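Local structure of inactive Zymogen C11 Protease (6MZO) at residues 126-131 and 268-274; 31-36 and 191-196. The protein is the inactive zymogen of a clostripain-like C11 cysteine protease, which after maturation probably cleaves peptide bonds in protein substrates. All coordinates share one frame; numbering follows the deposited sequence.

In the fold
From the N terminus the chain runs through strand 14-19 into helix 26-43, which contains 31-36. It passes 126-131 at the end of helix 125-128, and then 191-196 returns to 31-36, so that interaction 2 closes a loop of 154 intervening residues. Interaction 1 is closed last, when 268-274 meets 126-131. The two contacts therefore cross along the chain, their segments alternating. In space they are separate, with centres about 30 Å apart and nearest atoms about 15 Å apart. Interaction 2 joins helix 26-43 to the loop 191-194 and the start of helix 195-203 against the nine-stranded sheet, whereas interaction 1 ties a peripheral helix end to the loop leading into strand 275-277.

Interaction 1. Residues 126-131 and 268-274; sequences YSYLRS and LTPNYHA
The backbones of L129 and Y272 come closest, with CA atoms 5.8 Å apart, where helix 125-128 ends and the irregular segment 268-274 passes it. The helix is closed by a Schellman motif: R130 adopts a positive phi of 58°, S131 N bonds to Y126 O and R130 N to S127 O. L129, the first residue past the helix, points at the loop. With its CG anti to the carbonyl carbon (chi1 -71°), L129 brings both methyls against the other segment: CD2 packs 4.2 Å from Y272 CB and 4.3 Å from A274 CB, while CD1 faces T269 OG1. The methyl of T269 packs between Y126 and S131, CG2 lying 3.8 Å from Y126 CD2 and 3.7 Å from S131 OG. Y126 crosses L268 at about a right angle, its OH near L268 CD2. No direct hydrogen bond spans the segments; instead a water in the plane of the Y126 ring, at its edge, is hydrogen-bonded to Y126 OH at 2.9 Å and donates to L268 O at 2.7 Å. Toward the other end, the Y272 ring approaches the L129 carbonyl obliquely, CD2 being 3.8 Å from L129 O, and R130 CD adds a looser contact. Beyond S131 the chain is not modelled as far as residue 138. The carboxylate of E266 accepts the N-H groups of L268 and A274. L343 of helix 341-347 touches L129 and A274, and backbone bonding of A274 with V335 leads into the small antiparallel sheet of strands 275-277 and 332-334.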
loop_
_atom_site.group_PDB
_atom_site.type_symbol
_atom_site.label_atom_id
_atom_site.label_comp_id
_atom_site.label_asym_id
_atom_site.label_seq_id
_atom_site.Cartn_x
_atom_site.Cartn_y
_atom_site.Cartn_z
ATOM N N TYR A 126 10.167 -8.976 13.548
ATOM C CA TYR A 126 9.790 -9.930 14.584
ATOM C C TYR A 126 10.781 -9.833 15.739
ATOM O O TYR A 126 10.395 -9.868 16.910
ATOM C CB TYR A 126 9.743 -11.359 14.034
ATOM C CG TYR A 126 8.617 -11.612 13.054
ATOM C CD1 TYR A 126 8.781 -11.384 11.685
ATOM C CD2 TYR A 126 7.389 -12.080 13.498
ATOM C CE1 TYR A 126 7.742 -11.617 10.797
ATOM C CE2 TYR A 126 6.355 -12.322 12.622
ATOM C CZ TYR A 126 6.532 -12.090 11.277
ATOM O OH TYR A 126 5.479 -12.329 10.427
ATOM N N SER A 127 12.054 -9.693 15.376
ATOM C CA SER A 127 13.140 -9.496 16.328
ATOM C C SER A 127 12.914 -8.185 17.088
ATOM O O SER A 127 13.022 -8.138 18.317
ATOM C CB SER A 127 14.487 -9.508 15.586
ATOM O OG SER A 127 15.462 -8.698 16.216
ATOM N N TYR A 128 12.548 -7.133 16.357
ATOM C CA TYR A 128 12.287 -5.829 16.966
ATOM C C TYR A 128 11.036 -5.867 17.864
ATOM O O TYR A 128 10.968 -5.082 18.815
ATOM C CB TYR A 128 12.132 -4.723 15.906
ATOM C CG TYR A 128 13.396 -4.355 15.131
ATOM C CD1 TYR A 128 14.639 -4.884 15.447
ATOM C CD2 TYR A 128 13.331 -3.475 14.078
ATOM C CE1 TYR A 128 15.776 -4.535 14.722
ATOM C CE2 TYR A 128 14.452 -3.125 13.347
ATOM C CZ TYR A 128 15.669 -3.649 13.668
ATOM O OH TYR A 128 16.771 -3.281 12.908
ATOM N N LEU A 129 10.073 -6.752 17.566
ATOM C CA LEU A 129 8.872 -6.921 18.400
ATOM C C LEU A 129 9.107 -7.928 19.516
ATOM O O LEU A 129 8.161 -8.374 20.164
ATOM C CB LEU A 129 7.663 -7.362 17.569
ATOM C CG LEU A 129 7.149 -6.234 16.681
ATOM C CD1 LEU A 129 6.056 -6.669 15.686
ATOM C CD2 LEU A 129 6.655 -5.068 17.508
ATOM N N ARG A 130 10.372 -8.281 19.712
ATOM C CA ARG A 130 10.781 -9.232 20.762
ATOM C C ARG A 130 10.117 -10.632 20.660
ATOM O O ARG A 130 9.848 -11.272 21.683
ATOM C CB ARG A 130 10.513 -8.619 22.150
ATOM C CG ARG A 130 11.353 -7.402 22.463
ATOM C CD ARG A 130 11.162 -6.959 23.900
ATOM N NE ARG A 130 12.295 -6.165 24.377
ATOM C CZ ARG A 130 12.386 -5.640 25.598
ATOM N NH1 ARG A 130 11.405 -5.832 26.479
ATOM N NH2 ARG A 130 13.461 -4.926 25.941
ATOM N N SER A 131 9.892 -11.116 19.436
ATOM C CA SER A 131 9.302 -12.442 19.198
ATOM C C SER A 131 10.216 -13.397 18.406
ATOM O O SER A 131 11.224 -12.995 17.817
ATOM C CB SER A 131 7.955 -12.291 18.468
ATOM O OG SER A 131 7.662 -13.392 17.616
ATOM N N LEU A 268 0.899 -9.198 13.994
ATOM C CA LEU A 268 1.793 -10.233 13.487
ATOM C C LEU A 268 2.280 -11.124 14.624
ATOM O O LEU A 268 2.699 -12.260 14.400
ATOM C CB LEU A 268 2.984 -9.605 12.762
ATOM C CG LEU A 268 2.656 -8.740 11.543
ATOM C CD1 LEU A 268 3.749 -7.709 11.306
ATOM C CD2 LEU A 268 2.452 -9.605 10.310
ATOM N N THR A 269 2.220 -10.600 15.843
ATOM C CA THR A 269 2.649 -11.338 17.025
ATOM C C THR A 269 1.632 -11.092 18.139
ATOM O O THR A 269 0.857 -10.111 18.100
ATOM C CB THR A 269 4.058 -10.888 17.493
ATOM O OG1 THR A 269 4.027 -9.509 17.889
ATOM C CG2 THR A 269 5.075 -11.049 16.392
ATOM N N PRO A 270 1.590 -11.988 19.101
ATOM C CA PRO A 270 0.579 -11.862 20.143
ATOM C C PRO A 270 0.920 -10.904 21.279
ATOM O O PRO A 270 0.000 -10.523 21.963
ATOM C CB PRO A 270 0.473 -13.290 20.670
ATOM C CG PRO A 270 1.844 -13.873 20.447
ATOM C CD PRO A 270 2.210 -13.329 19.092
ATOM N N ASN A 271 2.168 -10.520 21.487
ATOM C CA ASN A 271 2.504 -9.706 22.671
ATOM C C ASN A 271 2.766 -8.210 22.455
ATOM O O ASN A 271 2.316 -7.375 23.254
ATOM C CB ASN A 271 3.721 -10.300 23.332
ATOM C CG ASN A 271 3.395 -11.574 24.005
ATOM O OD1 ASN A 271 2.590 -11.578 24.927
ATOM N ND2 ASN A 271 3.980 -12.690 23.532
ATOM N N TYR A 272 3.592 -7.871 21.488
ATOM C CA TYR A 272 3.827 -6.454 21.188
ATOM C C TYR A 272 3.347 -6.197 19.764
ATOM O O TYR A 272 3.525 -7.065 18.890
ATOM C CB TYR A 272 5.305 -6.066 21.333
ATOM C CG TYR A 272 5.748 -6.095 22.777
ATOM C CD1 TYR A 272 5.422 -5.038 23.635
ATOM C CD2 TYR A 272 6.446 -7.143 23.268
ATOM C CE1 TYR A 272 5.793 -5.055 24.953
ATOM C CE2 TYR A 272 6.795 -7.184 24.565
ATOM C CZ TYR A 272 6.491 -6.126 25.398
ATOM O OH TYR A 272 6.903 -6.214 26.712
ATOM N N HIS A 273 2.714 -5.049 19.552
ATOM C CA HIS A 273 2.286 -4.653 18.203
ATOM C C HIS A 273 2.917 -3.306 17.920
ATOM O O HIS A 273 3.064 -2.503 18.847
ATOM C CB HIS A 273 0.732 -4.535 18.101
ATOM C CG HIS A 273 0.015 -5.628 18.828
ATOM N ND1 HIS A 273 0.180 -6.956 18.497
ATOM C CD2 HIS A 273 -0.804 -5.609 19.912
ATOM C CE1 HIS A 273 -0.487 -7.714 19.359
ATOM N NE2 HIS A 273 -1.108 -6.922 20.224
ATOM N N ALA A 274 3.255 -3.031 16.658
ATOM C CA ALA A 274 3.840 -1.760 16.274
ATOM C C ALA A 274 2.748 -0.762 15.864
ATOM O O ALA A 274 2.867 0.424 16.212
ATOM C CB ALA A 274 4.813 -1.996 15.099
HETATM O O HOH W 1 3.236 -13.237 11.975
#

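Interaction 2. Residues 31-36 and 191-196; sequences QNLRAI and NGFPYQ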
loop_
_atom_site.group_PDB
_atom_site.type_symbol
_atom_site.label_atom_id
_atom_site.label_comp_id
_atom_site.label_asym_id
_atom_site.label_seq_id
_atom_site.Cartn_x
_atom_site.Cartn_y
_atom_site.Cartn_z
ATOM N N GLN A 31 -3.377 -16.787 -9.366
ATOM C CA GLN A 31 -4.803 -16.438 -9.170
ATOM C C GLN A 31 -5.091 -15.002 -9.518
ATOM O O GLN A 31 -6.105 -14.703 -10.156
ATOM C CB GLN A 31 -5.220 -16.671 -7.711
ATOM C CG GLN A 31 -6.664 -16.398 -7.409
ATOM C CD GLN A 31 -7.010 -16.754 -5.951
ATOM O OE1 GLN A 31 -6.313 -17.549 -5.304
ATOM N NE2 GLN A 31 -8.079 -16.154 -5.434
ATOM N N ASN A 32 -4.187 -14.097 -9.118
ATOM C CA ASN A 32 -4.382 -12.684 -9.471
ATOM C C ASN A 32 -4.265 -12.450 -10.951
ATOM O O ASN A 32 -4.995 -11.606 -11.489
ATOM C CB ASN A 32 -3.378 -11.804 -8.735
ATOM C CG ASN A 32 -3.825 -11.569 -7.327
ATOM O OD1 ASN A 32 -5.016 -11.321 -7.090
ATOM N ND2 ASN A 32 -2.929 -11.742 -6.385
ATOM N N LEU A 33 -3.359 -13.140 -11.607
ATOM C CA LEU A 33 -3.264 -12.970 -13.094
ATOM C C LEU A 33 -4.581 -13.416 -13.768
ATOM O O LEU A 33 -5.085 -12.790 -14.692
ATOM C CB LEU A 33 -2.092 -13.768 -13.662
ATOM C CG LEU A 33 -0.798 -12.955 -13.442
ATOM C CD1 LEU A 33 0.386 -13.888 -13.664
ATOM C CD2 LEU A 33 -0.769 -11.814 -14.448
ATOM N N ARG A 34 -5.178 -14.489 -13.261
ATOM C CA ARG A 34 -6.477 -14.912 -13.753
ATOM C C ARG A 34 -7.538 -13.800 -13.547
ATOM O O ARG A 34 -8.365 -13.520 -14.456
ATOM C CB ARG A 34 -6.889 -16.245 -13.039
ATOM C CG ARG A 34 -8.270 -16.764 -13.471
ATOM C CD ARG A 34 -9.402 -16.299 -12.569
ATOM N NE ARG A 34 -9.425 -17.061 -11.331
ATOM C CZ ARG A 34 -9.658 -16.594 -10.111
ATOM N NH1 ARG A 34 -9.662 -17.467 -9.085
ATOM N NH2 ARG A 34 -9.909 -15.294 -9.904
ATOM N N ALA A 35 -7.552 -13.174 -12.354
ATOM C CA ALA A 35 -8.522 -12.134 -12.074
ATOM C C ALA A 35 -8.294 -10.908 -13.009
ATOM O O ALA A 35 -9.264 -10.308 -13.467
ATOM C CB ALA A 35 -8.425 -11.702 -10.587
ATOM N N ILE A 36 -7.034 -10.560 -13.234
ATOM C CA ILE A 36 -6.702 -9.426 -14.104
ATOM C C ILE A 36 -7.182 -9.722 -15.494
ATOM O O ILE A 36 -7.786 -8.820 -16.149
ATOM C CB ILE A 36 -5.162 -9.177 -14.115
ATOM C CG1 ILE A 36 -4.756 -8.587 -12.757
ATOM C CG2 ILE A 36 -4.721 -8.268 -15.320
ATOM C CD1 ILE A 36 -3.232 -8.746 -12.467
ATOM N N ASN A 191 -5.655 -13.664 -2.238
ATOM C CA ASN A 191 -5.270 -13.114 -3.510
ATOM C C ASN A 191 -4.839 -11.662 -3.339
ATOM O O ASN A 191 -3.787 -11.260 -3.854
ATOM C CB ASN A 191 -6.415 -13.229 -4.509
ATOM C CG ASN A 191 -7.764 -13.125 -3.842
ATOM O OD1 ASN A 191 -7.870 -13.234 -2.618
ATOM N ND2 ASN A 191 -8.807 -12.930 -4.639
ATOM N N GLY A 192 -5.593 -10.888 -2.568
ATOM C CA GLY A 192 -5.346 -9.463 -2.628
ATOM C C GLY A 192 -6.542 -8.694 -3.238
ATOM O O GLY A 192 -7.699 -9.033 -2.913
ATOM N N PHE A 193 -6.260 -7.654 -4.040
ATOM C CA PHE A 193 -7.330 -6.825 -4.589
ATOM C C PHE A 193 -8.203 -7.591 -5.598
ATOM O O PHE A 193 -7.779 -8.599 -6.201
ATOM C CB PHE A 193 -6.780 -5.553 -5.265
ATOM C CG PHE A 193 -6.552 -4.427 -4.338
ATOM C CD1 PHE A 193 -5.650 -4.543 -3.313
ATOM C CD2 PHE A 193 -7.287 -3.230 -4.511
ATOM C CE1 PHE A 193 -5.424 -3.414 -2.433
ATOM C CE2 PHE A 193 -7.097 -2.150 -3.649
ATOM C CZ PHE A 193 -6.143 -2.232 -2.635
ATOM N N PRO A 194 -9.446 -7.122 -5.794
ATOM C CA PRO A 194 -10.361 -7.809 -6.728
ATOM C C PRO A 194 -10.104 -7.304 -8.138
ATOM O O PRO A 194 -10.842 -6.462 -8.686
ATOM C CB PRO A 194 -11.744 -7.402 -6.202
ATOM C CG PRO A 194 -11.524 -5.976 -5.650
ATOM C CD PRO A 194 -10.142 -6.142 -4.923
ATOM N N TYR A 195 -8.989 -7.768 -8.699
ATOM C CA TYR A 195 -8.597 -7.224 -10.001
ATOM C C TYR A 195 -9.707 -7.444 -10.974
ATOM O O TYR A 195 -9.863 -6.666 -11.944
ATOM C CB TYR A 195 -7.264 -7.870 -10.523
ATOM C CG TYR A 195 -6.120 -7.421 -9.631
ATOM C CD1 TYR A 195 -5.635 -6.119 -9.749
ATOM C CD2 TYR A 195 -5.657 -8.212 -8.600
ATOM C CE1 TYR A 195 -4.621 -5.638 -8.894
ATOM C CE2 TYR A 195 -4.638 -7.747 -7.718
ATOM C CZ TYR A 195 -4.155 -6.438 -7.878
ATOM O OH TYR A 195 -3.224 -5.968 -7.019
ATOM N N GLN A 196 -10.525 -8.496 -10.780
ATOM C CA GLN A 196 -11.535 -8.755 -11.820
ATOM C C GLN A 196 -12.638 -7.687 -11.891
ATOM O O GLN A 196 -13.422 -7.699 -12.879
ATOM C CB GLN A 196 -12.155 -10.142 -11.562
ATOM C CG GLN A 196 -13.084 -10.200 -10.317
ATOM C CD GLN A 196 -12.384 -10.261 -8.966
ATOM O OE1 GLN A 196 -11.155 -10.318 -8.819
ATOM N NE2 GLN A 196 -13.225 -10.274 -7.908
HETATM O O HOH W 2 -7.527 -11.087 -7.078
#
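Q31 reaches across to N191 with an extended side chain, CG anti to the backbone N (chi1 -178°), bringing NE2 to 3.4 Å from N191 CG; N191 is poorly ordered, and no hydrogen bond joins the two amides. N32 makes the main polar link. Its ND2 donates to N191 O at 2.7 Å, nearly straight (169°), with the acceptor in the plane of the N32 amide; W114 NE1 gives the same oxygen a second bond. On the other branch, a water donates hydrogen bonds to F193 O at 2.7 Å and, at a markedly short distance, to N32 OD1, which also lies at the edge of the Y195 ring, 3.5 Å from CD2. Next comes A35, whose carbonyl oxygen takes a CA-H...O contact from Q196 CA at 3.2 Å. I36 runs alongside Y195, CG1 only 3.4 Å from Y195 CB; CD1 lies over the rim of one ring face and F193 CB over that of the opposite face. D161 OD2 accepts from both Y195 OH and F193 N. Consistent with the caspase-like fold of clan CD peptidases, helix 26-43, the helix of the beta-alpha-beta crossover between parallel strands 14-19 and 49-54, packs on the loop 191-194 and the start of helix 195-203 against the central sheet.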